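PDB 2GX8: NIF3-related protein from Bacillus cereus, which is of unknown function but binds two zinc ions at a conserved dimetal site and carries an additional, probably regulatory, domain. Local coordinates for residues L46-D51 against A126-D131; S40-H45 against D131-G136; L153-A158 against G264-L269; V88-H93 against A122-H127; L55-L60 against H93-N98. All blocks are in the same frame, centred on the assembly; numbering follows the deposited sequence.

Contact 1 (L46-D51 against A126-D131); sequences LAMEGD and AHTNVD. With ZN (zinc ion), chain M.
Two side-chain torsions bring the Asp51 carboxylate and the Thr128 hydroxyl together from opposite directions. In Asp51 the carboxylate carbon stands opposite the backbone N (chi1 -162°), which reaches the group toward the start of helix 128-132; in Thr128 OG1 sits between N and the carbonyl carbon (chi1 49°), turned toward the loop. Asp51 OD1 accepts from Thr128 N (2.8 Å); Thr128 OG1 is modelled 2.5 Å from the same OD1, a doubtfully short distance. OG1 also receives the amide of Met48, N to OG1 2.9 Å with a nearly straight N-H...O angle of 169°. The other oxygen, Asp51 OD2, takes His127 ND1 at 2.9 Å on its syn side, somewhat out of the carboxylate plane. This His-carboxylate hydrogen bond restrains the His127 ring beside the dizinc site, and with both oxygens engaged the carboxylate is held against rotation. A type II turn from Met48 to Asp51 shapes the loop, closed by Asp51 N to Met48 O at 2.9 Å. The loop runs from helix 31-38 to strand 54-56, with Leu46 and Met48 also touching strand 150-168, and it packs on helix 128-132, which carries the zinc ligand Asp131.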
# COMPACT_ATOMS: atom_id res chain seq x y z
N LEU C 46 -18.82 10.36 -17.37
CA LEU C 46 -18.10 11.64 -17.39
C LEU C 46 -17.48 11.96 -16.03
O LEU C 46 -16.47 12.69 -15.95
CB LEU C 46 -19.02 12.79 -17.82
CG LEU C 46 -19.58 12.73 -19.23
CD1 LEU C 46 -20.30 14.00 -19.55
CD2 LEU C 46 -18.45 12.53 -20.19
N ALA C 47 -18.10 11.44 -14.96
CA ALA C 47 -17.62 11.58 -13.58
C ALA C 47 -16.18 11.07 -13.43
O ALA C 47 -15.77 10.11 -14.10
CB ALA C 47 -18.55 10.86 -12.60
N MET C 48 -15.41 11.71 -12.56
CA MET C 48 -14.01 11.35 -12.39
C MET C 48 -13.77 10.23 -11.39
O MET C 48 -14.62 9.93 -10.55
CB MET C 48 -13.21 12.57 -11.99
CG MET C 48 -13.29 13.70 -12.98
SD MET C 48 -12.19 14.98 -12.45
CE MET C 48 -10.59 14.16 -12.64
N GLU C 49 -12.59 9.62 -11.53
CA GLU C 49 -12.10 8.54 -10.67
C GLU C 49 -12.37 8.83 -9.18
O GLU C 49 -11.98 9.88 -8.65
CB GLU C 49 -10.59 8.31 -10.95
CG GLU C 49 -9.84 7.42 -9.95
CD GLU C 49 -10.33 5.99 -9.91
OE1 GLU C 49 -10.65 5.43 -10.98
OE2 GLU C 49 -10.38 5.42 -8.79
N GLY C 50 -13.09 7.92 -8.52
CA GLY C 50 -13.39 8.08 -7.10
C GLY C 50 -14.47 9.09 -6.70
O GLY C 50 -14.65 9.35 -5.50
N ASP C 51 -15.17 9.66 -7.69
CA ASP C 51 -16.26 10.61 -7.42
C ASP C 51 -17.46 9.81 -6.88
O ASP C 51 -17.59 8.60 -7.15
CB ASP C 51 -16.63 11.45 -8.67
CG ASP C 51 -17.45 12.74 -8.35
OD1 ASP C 51 -18.17 13.23 -9.25
OD2 ASP C 51 -17.38 13.27 -7.22
N ALA C 126 -24.95 14.90 -8.54
CA ALA C 126 -24.41 15.06 -9.87
C ALA C 126 -23.17 15.92 -9.73
O ALA C 126 -23.23 17.13 -9.93
CB ALA C 126 -25.39 15.76 -10.71
N HIS C 127 -22.04 15.30 -9.39
CA HIS C 127 -20.85 16.07 -9.11
C HIS C 127 -19.94 16.34 -10.31
O HIS C 127 -20.26 17.20 -11.12
CB HIS C 127 -20.12 15.56 -7.85
CG HIS C 127 -19.05 16.48 -7.33
ND1 HIS C 127 -17.92 16.03 -6.69
CD2 HIS C 127 -18.93 17.83 -7.40
CE1 HIS C 127 -17.15 17.05 -6.37
NE2 HIS C 127 -17.73 18.16 -6.80
N THR C 128 -18.83 15.61 -10.46
CA THR C 128 -17.92 15.92 -11.57
C THR C 128 -18.51 15.77 -12.95
O THR C 128 -18.02 16.38 -13.90
CB THR C 128 -16.57 15.21 -11.48
OG1 THR C 128 -16.80 13.82 -11.24
CG2 THR C 128 -15.69 15.82 -10.37
N ASN C 129 -19.54 14.95 -13.09
CA ASN C 129 -20.18 14.84 -14.40
C ASN C 129 -20.81 16.18 -14.89
O ASN C 129 -20.95 16.40 -16.09
CB ASN C 129 -21.18 13.65 -14.47
CG ASN C 129 -22.26 13.68 -13.36
OD1 ASN C 129 -23.43 13.44 -13.63
ND2 ASN C 129 -21.86 13.97 -12.12
N VAL C 130 -21.17 17.08 -13.96
CA VAL C 130 -21.74 18.39 -14.30
C VAL C 130 -20.60 19.43 -14.53
O VAL C 130 -20.79 20.45 -15.19
CB VAL C 130 -22.80 18.85 -13.22
CG1 VAL C 130 -23.32 20.25 -13.47
CG2 VAL C 130 -23.96 17.87 -13.19
N ASP C 131 -19.41 19.12 -14.01
CA ASP C 131 -18.23 19.95 -14.19
C ASP C 131 -17.64 19.74 -15.58
O ASP C 131 -17.20 20.69 -16.24
CB ASP C 131 -17.17 19.53 -13.17
CG ASP C 131 -17.50 19.96 -11.77
OD1 ASP C 131 -17.40 21.18 -11.51
OD2 ASP C 131 -17.80 19.10 -10.91
ZN ZN M . -18.11 21.40 -9.35

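Contact 2 (S40-H45 against D131-G136); sequences SMYPKH and DVAKGG. With ZN (zinc ion), chain M.
A type II beta turn from Ala133 to Gly136 links helix 128-132 to the helix that starts after Gly136, its N-cap residue, and the Tyr42 ring packs against this turn. Ala133 is where the chain leaves helical geometry, and its methyl group points at the loop 40-45: CB is 3.4 Å from Tyr42 CD2 and 3.7 Å from Tyr42 CE2, an oblique approach. The same methyl also touches the backbone of Met41, Ala133 CB to Met41 O 3.8 Å. Tyr42 reaches the turn because its CG stands opposite the carbonyl carbon (chi1 -62°), which carries the phenol toward the two glycines. Gly136 CA meets the ring edge near its plane, 4.0 Å from Tyr42 CE2. The phenolic OH hydrogen-bonds to Gln370 NE2 of helix 362-377, while the ring of Phe38 packs against that of Tyr42 at a shallow angle. The helix entering the turn also carries Asp131, which binds one zinc ion through OD1 at 2.3 Å, joined there by His92 and Glu360; the contact at Ala133 therefore lies two residues beyond a zinc ligand. Gly135 takes a positive phi, as the third residue of a type II turn usually does, and the turn is closed by Gly136 N donating to Ala133 O at 3.0 Å.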
# COMPACT_ATOMS: atom_id res chain seq x y z
N SER C 40 -29.10 11.99 -19.53
CA SER C 40 -28.91 12.10 -20.97
C SER C 40 -27.99 13.30 -21.23
O SER C 40 -27.20 13.31 -22.19
CB SER C 40 -30.24 12.27 -21.69
OG SER C 40 -30.86 13.51 -21.38
N MET C 41 -28.09 14.31 -20.37
CA MET C 41 -27.29 15.52 -20.49
C MET C 41 -26.00 15.40 -19.67
O MET C 41 -24.98 15.99 -20.02
CB MET C 41 -28.10 16.72 -20.00
CG MET C 41 -29.48 16.89 -20.63
SD MET C 41 -30.34 18.38 -20.05
CE MET C 41 -30.61 18.05 -18.31
N TYR C 42 -26.05 14.65 -18.58
CA TYR C 42 -24.89 14.52 -17.71
C TYR C 42 -24.62 13.06 -17.38
O TYR C 42 -24.88 12.64 -16.25
CB TYR C 42 -25.12 15.34 -16.42
CG TYR C 42 -25.28 16.82 -16.69
CD1 TYR C 42 -26.55 17.41 -16.80
CD2 TYR C 42 -24.17 17.62 -16.88
CE1 TYR C 42 -26.69 18.76 -17.08
CE2 TYR C 42 -24.29 18.96 -17.16
CZ TYR C 42 -25.54 19.53 -17.25
OH TYR C 42 -25.61 20.88 -17.54
N PRO C 43 -24.10 12.29 -18.37
CA PRO C 43 -23.84 10.86 -18.13
C PRO C 43 -22.81 10.55 -17.04
O PRO C 43 -21.86 11.31 -16.85
CB PRO C 43 -23.36 10.35 -19.50
CG PRO C 43 -22.98 11.55 -20.25
CD PRO C 43 -23.78 12.69 -19.75
N LYS C 44 -23.01 9.43 -16.34
CA LYS C 44 -22.15 8.99 -15.22
C LYS C 44 -20.71 8.58 -15.60
O LYS C 44 -19.85 8.55 -14.74
CB LYS C 44 -22.83 7.86 -14.43
CG LYS C 44 -24.02 8.29 -13.57
CD LYS C 44 -24.74 7.06 -13.02
CE LYS C 44 -25.80 7.45 -12.01
NZ LYS C 44 -26.78 6.34 -11.69
N HIS C 45 -20.46 8.26 -16.87
CA HIS C 45 -19.11 7.94 -17.31
C HIS C 45 -18.20 9.18 -17.40
O HIS C 45 -16.98 9.07 -17.47
CB HIS C 45 -19.12 7.16 -18.64
CG HIS C 45 -19.85 7.85 -19.75
ND1 HIS C 45 -19.28 8.84 -20.53
CD2 HIS C 45 -21.10 7.66 -20.25
CE1 HIS C 45 -20.15 9.24 -21.44
NE2 HIS C 45 -21.26 8.54 -21.29
N ASP C 131 -19.41 19.12 -14.01
CA ASP C 131 -18.23 19.95 -14.19
C ASP C 131 -17.64 19.74 -15.58
O ASP C 131 -17.20 20.69 -16.24
CB ASP C 131 -17.17 19.53 -13.17
CG ASP C 131 -17.50 19.96 -11.77
OD1 ASP C 131 -17.40 21.18 -11.51
OD2 ASP C 131 -17.80 19.10 -10.91
N VAL C 132 -17.65 18.47 -16.00
CA VAL C 132 -17.09 17.98 -17.26
C VAL C 132 -17.98 18.18 -18.49
O VAL C 132 -17.50 18.54 -19.56
CB VAL C 132 -16.79 16.45 -17.14
CG1 VAL C 132 -16.22 15.88 -18.44
CG2 VAL C 132 -15.84 16.16 -15.97
N ALA C 133 -19.28 17.96 -18.33
CA ALA C 133 -20.22 18.01 -19.46
C ALA C 133 -20.43 19.38 -20.11
O ALA C 133 -20.42 20.40 -19.43
CB ALA C 133 -21.56 17.42 -19.06
N LYS C 134 -20.64 19.36 -21.44
CA LYS C 134 -20.98 20.56 -22.21
C LYS C 134 -22.28 21.13 -21.66
O LYS C 134 -23.23 20.38 -21.37
CB LYS C 134 -21.16 20.21 -23.70
CG LYS C 134 -21.62 21.37 -24.58
CD LYS C 134 -22.13 20.90 -25.94
CE LYS C 134 -22.71 22.06 -26.77
NZ LYS C 134 -23.18 21.67 -28.16
N GLY C 135 -22.32 22.46 -21.47
CA GLY C 135 -23.48 23.14 -20.90
C GLY C 135 -23.43 23.14 -19.37
O GLY C 135 -24.31 23.69 -18.71
N GLY C 136 -22.40 22.52 -18.81
CA GLY C 136 -22.25 22.42 -17.36
C GLY C 136 -21.65 23.65 -16.69
O GLY C 136 -21.53 24.73 -17.29
ZN ZN M . -18.11 21.40 -9.35

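Contact 3 (L153-A158 against G264-L269); sequences LAPTYA and GETLGL
Leu269, Leu267 and Tyr157 bury the most surface here, and the backbone of each pairs across the two strands. Leu269 is matched with Ala154 in an antiparallel hydrogen-bonded pair: Ala154 N gives to Leu269 O at 2.9 Å, and Leu269 N to Ala154 O at 2.7 Å. Its side chain goes to the face that also holds Tyr157 and Leu267, and its CG comes to 4.1 Å from Thr156 CG2, the two side chains crossing at about a right angle. Leu267 receives two amides on one oxygen. Thr156 N reaches Leu267 O in the carbonyl plane on a lone pair, at 2.8 Å, whereas Tyr157 N, also 2.8 Å from Leu267 O, comes from 37° above that plane. Leu267 N answers by donating to Tyr157 O at 2.6 Å. The side chains of Tyr157 and Leu267 lie alongside each other, pointing the same way, and CD1 of the leucine meets the edge of the ring at CD2, 4.0 Å away. Thr156 OG1 is buried without a polar partner; across the strands it meets Gly268 CA at 3.4 Å. Two successive residues, Thr156 and Tyr157, opposite the single Leu267 form a classic beta bulge between antiparallel strands 150-168 and 262-268 of the large mixed sheet.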
# COMPACT_ATOMS: atom_id res chain seq x y z
N LEU C 153 -10.21 23.11 -20.51
CA LEU C 153 -8.97 23.52 -19.88
C LEU C 153 -8.09 22.30 -19.58
O LEU C 153 -6.92 22.27 -19.98
CB LEU C 153 -9.24 24.33 -18.60
CG LEU C 153 -8.02 24.65 -17.72
CD1 LEU C 153 -7.13 25.67 -18.43
CD2 LEU C 153 -8.49 25.16 -16.39
N ALA C 154 -8.64 21.34 -18.84
CA ALA C 154 -7.91 20.14 -18.46
C ALA C 154 -8.74 18.94 -18.91
O ALA C 154 -9.79 18.67 -18.29
CB ALA C 154 -7.71 20.08 -16.95
N PRO C 155 -8.28 18.26 -19.98
CA PRO C 155 -8.93 17.09 -20.55
C PRO C 155 -8.95 15.95 -19.53
O PRO C 155 -7.87 15.60 -18.96
CB PRO C 155 -7.99 16.74 -21.71
CG PRO C 155 -7.29 18.02 -22.03
CD PRO C 155 -7.06 18.62 -20.71
N THR C 156 -10.20 15.33 -19.40
CA THR C 156 -10.31 14.23 -18.44
C THR C 156 -10.98 13.06 -19.11
O THR C 156 -10.87 11.92 -18.66
CB THR C 156 -11.13 14.59 -17.17
OG1 THR C 156 -12.48 14.91 -17.53
CG2 THR C 156 -10.49 15.74 -16.40
N TYR C 157 -11.68 13.34 -20.20
CA TYR C 157 -12.42 12.31 -20.89
C TYR C 157 -12.48 12.52 -22.41
O TYR C 157 -12.71 13.63 -22.88
CB TYR C 157 -13.84 12.21 -20.29
CG TYR C 157 -14.69 11.12 -20.89
CD1 TYR C 157 -14.61 9.81 -20.43
CD2 TYR C 157 -15.57 11.40 -21.94
CE1 TYR C 157 -15.38 8.80 -21.00
CE2 TYR C 157 -16.35 10.40 -22.51
CZ TYR C 157 -16.26 9.11 -22.03
OH TYR C 157 -17.02 8.13 -22.61
N ALA C 158 -12.26 11.44 -23.15
CA ALA C 158 -12.38 11.39 -24.62
C ALA C 158 -12.97 10.03 -24.93
O ALA C 158 -12.35 9.00 -24.67
CB ALA C 158 -11.05 11.56 -25.30
N GLY C 264 -13.28 10.81 -29.50
CA GLY C 264 -14.44 11.71 -29.60
C GLY C 264 -14.04 13.12 -29.18
O GLY C 264 -12.84 13.40 -29.01
N GLU C 265 -15.00 14.01 -29.02
CA GLU C 265 -14.63 15.35 -28.59
C GLU C 265 -14.06 15.23 -27.17
O GLU C 265 -14.61 14.49 -26.34
CB GLU C 265 -15.78 16.37 -28.72
CG GLU C 265 -16.94 16.30 -27.70
CD GLU C 265 -18.01 17.41 -27.91
OE1 GLU C 265 -18.26 17.78 -29.08
OE2 GLU C 265 -18.62 17.91 -26.92
N THR C 266 -12.92 15.88 -26.93
CA THR C 266 -12.32 15.90 -25.61
C THR C 266 -13.24 16.67 -24.68
O THR C 266 -13.77 17.72 -25.04
CB THR C 266 -10.99 16.68 -25.58
OG1 THR C 266 -10.16 16.27 -26.65
CG2 THR C 266 -10.27 16.42 -24.28
N LEU C 267 -13.44 16.10 -23.49
CA LEU C 267 -14.21 16.69 -22.41
C LEU C 267 -13.28 16.76 -21.19
O LEU C 267 -12.33 15.97 -21.07
CB LEU C 267 -15.47 15.87 -22.10
CG LEU C 267 -16.61 15.84 -23.16
CD1 LEU C 267 -17.55 14.69 -22.93
CD2 LEU C 267 -17.38 17.15 -23.22
N GLY C 268 -13.54 17.71 -20.29
CA GLY C 268 -12.72 17.88 -19.12
C GLY C 268 -13.13 18.99 -18.18
O GLY C 268 -14.23 19.51 -18.24
N LEU C 269 -12.22 19.36 -17.30
CA LEU C 269 -12.52 20.37 -16.31
C LEU C 269 -12.14 21.76 -16.76
O LEU C 269 -11.08 21.93 -17.32
CB LEU C 269 -11.76 20.05 -15.02
CG LEU C 269 -12.21 18.79 -14.29
CD1 LEU C 269 -11.21 18.52 -13.20
CD2 LEU C 269 -13.64 18.96 -13.76

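Contact 4 (V88-H93 against A122-H127); sequences VIIAHH and AIYAAH. With ZN (zinc ion), chain L; ZN (zinc ion), chain M.
His92 leaves the end of strand 88-91 with its CB 4.1 Å from Ala126 O, and with CG opposite its own backbone N (chi1 -177°) the ring swings back toward the neighbouring strand's end. CG stays close to the same oxygen, and His92 ND1 donates to Ala126 O at 3.0 Å, in the carbonyl plane though tilted from the imidazole plane. CE1 passes 3.2 Å from His127 O. At the tip, NE2 binds a zinc ion at 2.2 Å, a site completed by Asp131 and Glu360; the ND1 bond helps to hold the ring with NE2 toward the metal. Over one face of the ring stands the edge of His127, in a T-shaped pair with planes at 73°. The two histidine-bearing segments belong to a beta-alpha-beta unit, in which helix 108-118 connects parallel strands 88-91 and 122-125. Their amides alternate: Ile89 N to Ala122 O, Tyr124 N to Ile89 O, Ala91 N to Tyr124 O and Ala126 N to Ala91 O. On one face Ile89 CD1 abuts Ile123 CD1 at 3.8 Å; on the other, Ile90 CG2 lies 4.2 Å from Tyr124 CD1. His93 binds the second zinc ion with His357 and Glu360, its ND1 bonded to Asp72; His127 NE2 lies at the edge of the His93 ring.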
# COMPACT_ATOMS: atom_id res chain seq x y z
N VAL C 88 -37.48 15.19 -4.61
CA VAL C 88 -36.20 14.85 -5.23
C VAL C 88 -35.38 16.11 -5.34
O VAL C 88 -35.83 17.10 -5.95
CB VAL C 88 -36.28 14.29 -6.68
CG1 VAL C 88 -34.87 14.08 -7.23
CG2 VAL C 88 -37.07 12.96 -6.76
N ILE C 89 -34.18 16.06 -4.77
CA ILE C 89 -33.24 17.16 -4.90
C ILE C 89 -32.03 16.72 -5.74
O ILE C 89 -31.37 15.69 -5.43
CB ILE C 89 -32.73 17.66 -3.52
CG1 ILE C 89 -33.91 18.09 -2.62
CG2 ILE C 89 -31.76 18.75 -3.72
CD1 ILE C 89 -33.51 18.55 -1.17
N ILE C 90 -31.75 17.44 -6.82
CA ILE C 90 -30.57 17.15 -7.61
C ILE C 90 -29.53 18.14 -7.17
O ILE C 90 -29.66 19.35 -7.39
CB ILE C 90 -30.80 17.27 -9.11
CG1 ILE C 90 -31.73 16.17 -9.57
CG2 ILE C 90 -29.48 17.11 -9.89
CD1 ILE C 90 -32.08 16.28 -11.01
N ALA C 91 -28.48 17.62 -6.53
CA ALA C 91 -27.42 18.46 -5.98
C ALA C 91 -26.10 18.21 -6.65
O ALA C 91 -25.81 17.07 -7.01
CB ALA C 91 -27.28 18.17 -4.51
N HIS C 92 -25.29 19.27 -6.74
CA HIS C 92 -24.01 19.22 -7.37
C HIS C 92 -22.95 18.62 -6.47
O HIS C 92 -22.14 17.81 -6.92
CB HIS C 92 -23.59 20.63 -7.77
CG HIS C 92 -22.30 20.70 -8.51
ND1 HIS C 92 -22.02 19.88 -9.59
CD2 HIS C 92 -21.24 21.54 -8.39
CE1 HIS C 92 -20.82 20.18 -10.06
NE2 HIS C 92 -20.34 21.18 -9.36
N HIS C 93 -22.93 19.06 -5.20
CA HIS C 93 -21.99 18.50 -4.25
C HIS C 93 -22.72 17.40 -3.51
O HIS C 93 -23.80 17.63 -2.98
CB HIS C 93 -21.51 19.51 -3.23
CG HIS C 93 -20.78 20.65 -3.82
ND1 HIS C 93 -20.88 21.93 -3.33
CD2 HIS C 93 -19.93 20.72 -4.87
CE1 HIS C 93 -20.09 22.73 -4.02
NE2 HIS C 93 -19.52 22.02 -4.97
N ALA C 122 -35.75 12.30 -1.84
CA ALA C 122 -34.66 11.63 -2.51
C ALA C 122 -33.55 12.64 -2.77
O ALA C 122 -33.82 13.79 -3.11
CB ALA C 122 -35.14 11.01 -3.79
N ILE C 123 -32.31 12.21 -2.58
CA ILE C 123 -31.15 13.07 -2.78
C ILE C 123 -30.29 12.40 -3.85
O ILE C 123 -29.83 11.27 -3.69
CB ILE C 123 -30.36 13.25 -1.47
CG1 ILE C 123 -31.23 13.88 -0.38
CG2 ILE C 123 -29.07 14.10 -1.70
CD1 ILE C 123 -31.73 15.26 -0.74
N TYR C 124 -30.08 13.11 -4.95
CA TYR C 124 -29.30 12.59 -6.05
C TYR C 124 -28.07 13.47 -6.27
O TYR C 124 -28.19 14.70 -6.33
CB TYR C 124 -30.20 12.54 -7.30
CG TYR C 124 -29.52 12.10 -8.57
CD1 TYR C 124 -28.86 13.03 -9.38
CD2 TYR C 124 -29.54 10.77 -8.98
CE1 TYR C 124 -28.23 12.67 -10.54
CE2 TYR C 124 -28.91 10.39 -10.17
CZ TYR C 124 -28.27 11.36 -10.94
OH TYR C 124 -27.63 11.04 -12.11
N ALA C 125 -26.89 12.87 -6.37
CA ALA C 125 -25.70 13.70 -6.58
C ALA C 125 -25.22 13.71 -8.02
O ALA C 125 -25.10 12.67 -8.66
CB ALA C 125 -24.58 13.28 -5.68
N ALA C 126 -24.95 14.90 -8.54
CA ALA C 126 -24.41 15.06 -9.87
C ALA C 126 -23.17 15.92 -9.73
O ALA C 126 -23.23 17.13 -9.93
CB ALA C 126 -25.39 15.76 -10.71
N HIS C 127 -22.04 15.30 -9.39
CA HIS C 127 -20.85 16.07 -9.11
C HIS C 127 -19.94 16.34 -10.31
O HIS C 127 -20.26 17.20 -11.12
CB HIS C 127 -20.12 15.56 -7.85
CG HIS C 127 -19.05 16.48 -7.33
ND1 HIS C 127 -17.92 16.03 -6.69
CD2 HIS C 127 -18.93 17.83 -7.40
CE1 HIS C 127 -17.15 17.05 -6.37
NE2 HIS C 127 -17.73 18.16 -6.80
ZN ZN L . -17.58 22.01 -6.12
ZN ZN M . -18.11 21.40 -9.35

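Contact 5 (L55-L60 against H93-N98); sequences LQIGAL and HPLIFN. With ZN (zinc ion), chain L.
Gln56 and Ile57 form a classic beta bulge against Ile123 on the strand that is outermost in the mixed sheet within this chain, and from it both side chains reach the loop that follows the zinc ligand His93. Hydrogen bonding is the work of Gln56, whose primary amide pairs with both backbone groups of Ile96. Its NE2 donates to Ile96 O at 2.8 Å, meeting a lone pair in the carbonyl plane, with an N-H...O angle of 146°. Ile96 N returns a bond to Gln56 OE1 at 3.1 Å, straight at hydrogen (167°) but arriving from above the plane of the side-chain carbonyl. Two bonds of opposite direction fix the rotation of the amide, and the extended chain beyond CG carries it to the loop. Across an interface the sheet runs on, as Ile57 and Gly58 pair in parallel with a strand of a neighbouring subunit, whose Leu100 also touches Ile96. Van der Waals contact adds Pro94, whose CB lies 3.8 Å from Gln56 OE1, the two side chains crossing at a slant. Apolar packing belongs to Ile57, which also rests on Ile113, Cys116 and Ile117 of helix 108-118. Leu95, its CG turned opposite N (chi1 170°), sends a methyl to the isoleucine: Leu95 CD2 stands 3.7 Å from Ile57 CD1, whereas Ile96 CD1 lies farther from that same Ile57 CD1, at 4.4 Å.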
# COMPACT_ATOMS: atom_id res chain seq x y z
N LEU C 55 -28.04 8.22 -6.90
CA LEU C 55 -28.98 8.28 -5.79
C LEU C 55 -28.21 8.04 -4.50
O LEU C 55 -27.50 7.04 -4.36
CB LEU C 55 -30.11 7.23 -5.94
CG LEU C 55 -31.23 7.26 -4.87
CD1 LEU C 55 -32.04 8.58 -4.91
CD2 LEU C 55 -32.18 6.04 -4.99
N GLN C 56 -28.33 8.97 -3.56
CA GLN C 56 -27.63 8.81 -2.31
C GLN C 56 -28.58 8.53 -1.16
O GLN C 56 -28.26 7.76 -0.24
CB GLN C 56 -26.78 10.04 -2.01
CG GLN C 56 -25.63 10.23 -2.99
CD GLN C 56 -24.53 11.06 -2.42
OE1 GLN C 56 -24.76 12.16 -1.92
NE2 GLN C 56 -23.30 10.55 -2.49
N ILE C 57 -29.76 9.12 -1.20
CA ILE C 57 -30.73 8.93 -0.12
C ILE C 57 -32.11 8.79 -0.68
O ILE C 57 -32.53 9.61 -1.48
CB ILE C 57 -30.61 10.08 0.92
CG1 ILE C 57 -29.48 9.75 1.88
CG2 ILE C 57 -31.85 10.25 1.77
CD1 ILE C 57 -29.08 10.90 2.72
N GLY C 58 -32.81 7.73 -0.29
CA GLY C 58 -34.19 7.55 -0.73
C GLY C 58 -34.38 6.54 -1.83
O GLY C 58 -33.58 5.60 -1.96
N ALA C 59 -35.46 6.74 -2.60
CA ALA C 59 -35.89 5.89 -3.72
C ALA C 59 -36.47 6.77 -4.84
O ALA C 59 -36.96 7.86 -4.58
CB ALA C 59 -36.95 4.94 -3.27
N LEU C 60 -36.41 6.30 -6.08
CA LEU C 60 -36.94 7.09 -7.20
C LEU C 60 -38.21 6.50 -7.80
O LEU C 60 -38.82 7.11 -8.68
CB LEU C 60 -35.88 7.25 -8.29
CG LEU C 60 -34.59 7.93 -7.89
CD1 LEU C 60 -33.52 7.59 -8.89
CD2 LEU C 60 -34.77 9.45 -7.72
N HIS C 93 -22.93 19.06 -5.20
CA HIS C 93 -21.99 18.50 -4.25
C HIS C 93 -22.72 17.40 -3.51
O HIS C 93 -23.80 17.63 -2.98
CB HIS C 93 -21.51 19.51 -3.23
CG HIS C 93 -20.78 20.65 -3.82
ND1 HIS C 93 -20.88 21.93 -3.33
CD2 HIS C 93 -19.93 20.72 -4.87
CE1 HIS C 93 -20.09 22.73 -4.02
NE2 HIS C 93 -19.52 22.02 -4.97
N PRO C 94 -22.14 16.19 -3.50
CA PRO C 94 -22.73 15.03 -2.85
C PRO C 94 -23.02 15.32 -1.37
O PRO C 94 -22.20 15.89 -0.71
CB PRO C 94 -21.62 13.97 -2.94
CG PRO C 94 -20.74 14.40 -4.02
CD PRO C 94 -20.85 15.88 -4.14
N LEU C 95 -24.19 14.94 -0.87
CA LEU C 95 -24.48 15.07 0.57
C LEU C 95 -23.65 14.03 1.35
O LEU C 95 -23.12 14.32 2.41
CB LEU C 95 -25.97 14.91 0.84
CG LEU C 95 -26.48 14.78 2.29
CD1 LEU C 95 -26.27 16.03 3.14
CD2 LEU C 95 -27.97 14.44 2.22
N ILE C 96 -23.54 12.81 0.83
CA ILE C 96 -22.66 11.86 1.46
C ILE C 96 -21.41 11.86 0.60
O ILE C 96 -21.50 11.51 -0.56
CB ILE C 96 -23.21 10.43 1.43
CG1 ILE C 96 -24.51 10.34 2.22
CG2 ILE C 96 -22.18 9.44 2.00
CD1 ILE C 96 -25.13 8.97 2.18
N PHE C 97 -20.27 12.28 1.14
CA PHE C 97 -19.04 12.21 0.37
C PHE C 97 -18.18 11.12 1.03
O PHE C 97 -17.87 10.12 0.41
CB PHE C 97 -18.29 13.54 0.25
CG PHE C 97 -17.21 13.51 -0.81
CD1 PHE C 97 -17.54 13.63 -2.16
CD2 PHE C 97 -15.87 13.28 -0.46
CE1 PHE C 97 -16.58 13.55 -3.14
CE2 PHE C 97 -14.87 13.20 -1.44
CZ PHE C 97 -15.22 13.33 -2.79
N ASN C 98 -17.81 11.33 2.28
CA ASN C 98 -17.16 10.28 3.05
C ASN C 98 -18.29 9.29 3.39
O ASN C 98 -19.41 9.73 3.70
CB ASN C 98 -16.55 10.85 4.33
CG ASN C 98 -15.45 11.86 4.04
OD1 ASN C 98 -14.54 11.61 3.23
ND2 ASN C 98 -15.52 13.03 4.70
ZN ZN L . -17.58 22.01 -6.12

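From the N terminus, the loop after helix 31-38 opens contact 2 (40-45) and then contact 1 (46-51), and strand 54-56 opens contact 5. Strand 88-91 opens contact 4 before residues 93-98 close contact 5, so contacts 4 and 5 cross, sharing His93, with strand 54-56 next to strand 122-125 in the sheet. Contact 4 closes on 122-127, contact 1 on the overlapping 126-131, and contact 2 on 131-136; contact 2 therefore encloses contact 1, which in turn encloses contact 5. Contact 3 follows in series, and its Leu269 touches Asp131. Together they tie the five-strand sheet, helix 128-132 and the zinc sites to the sheet of strands 150-168 and 262-268.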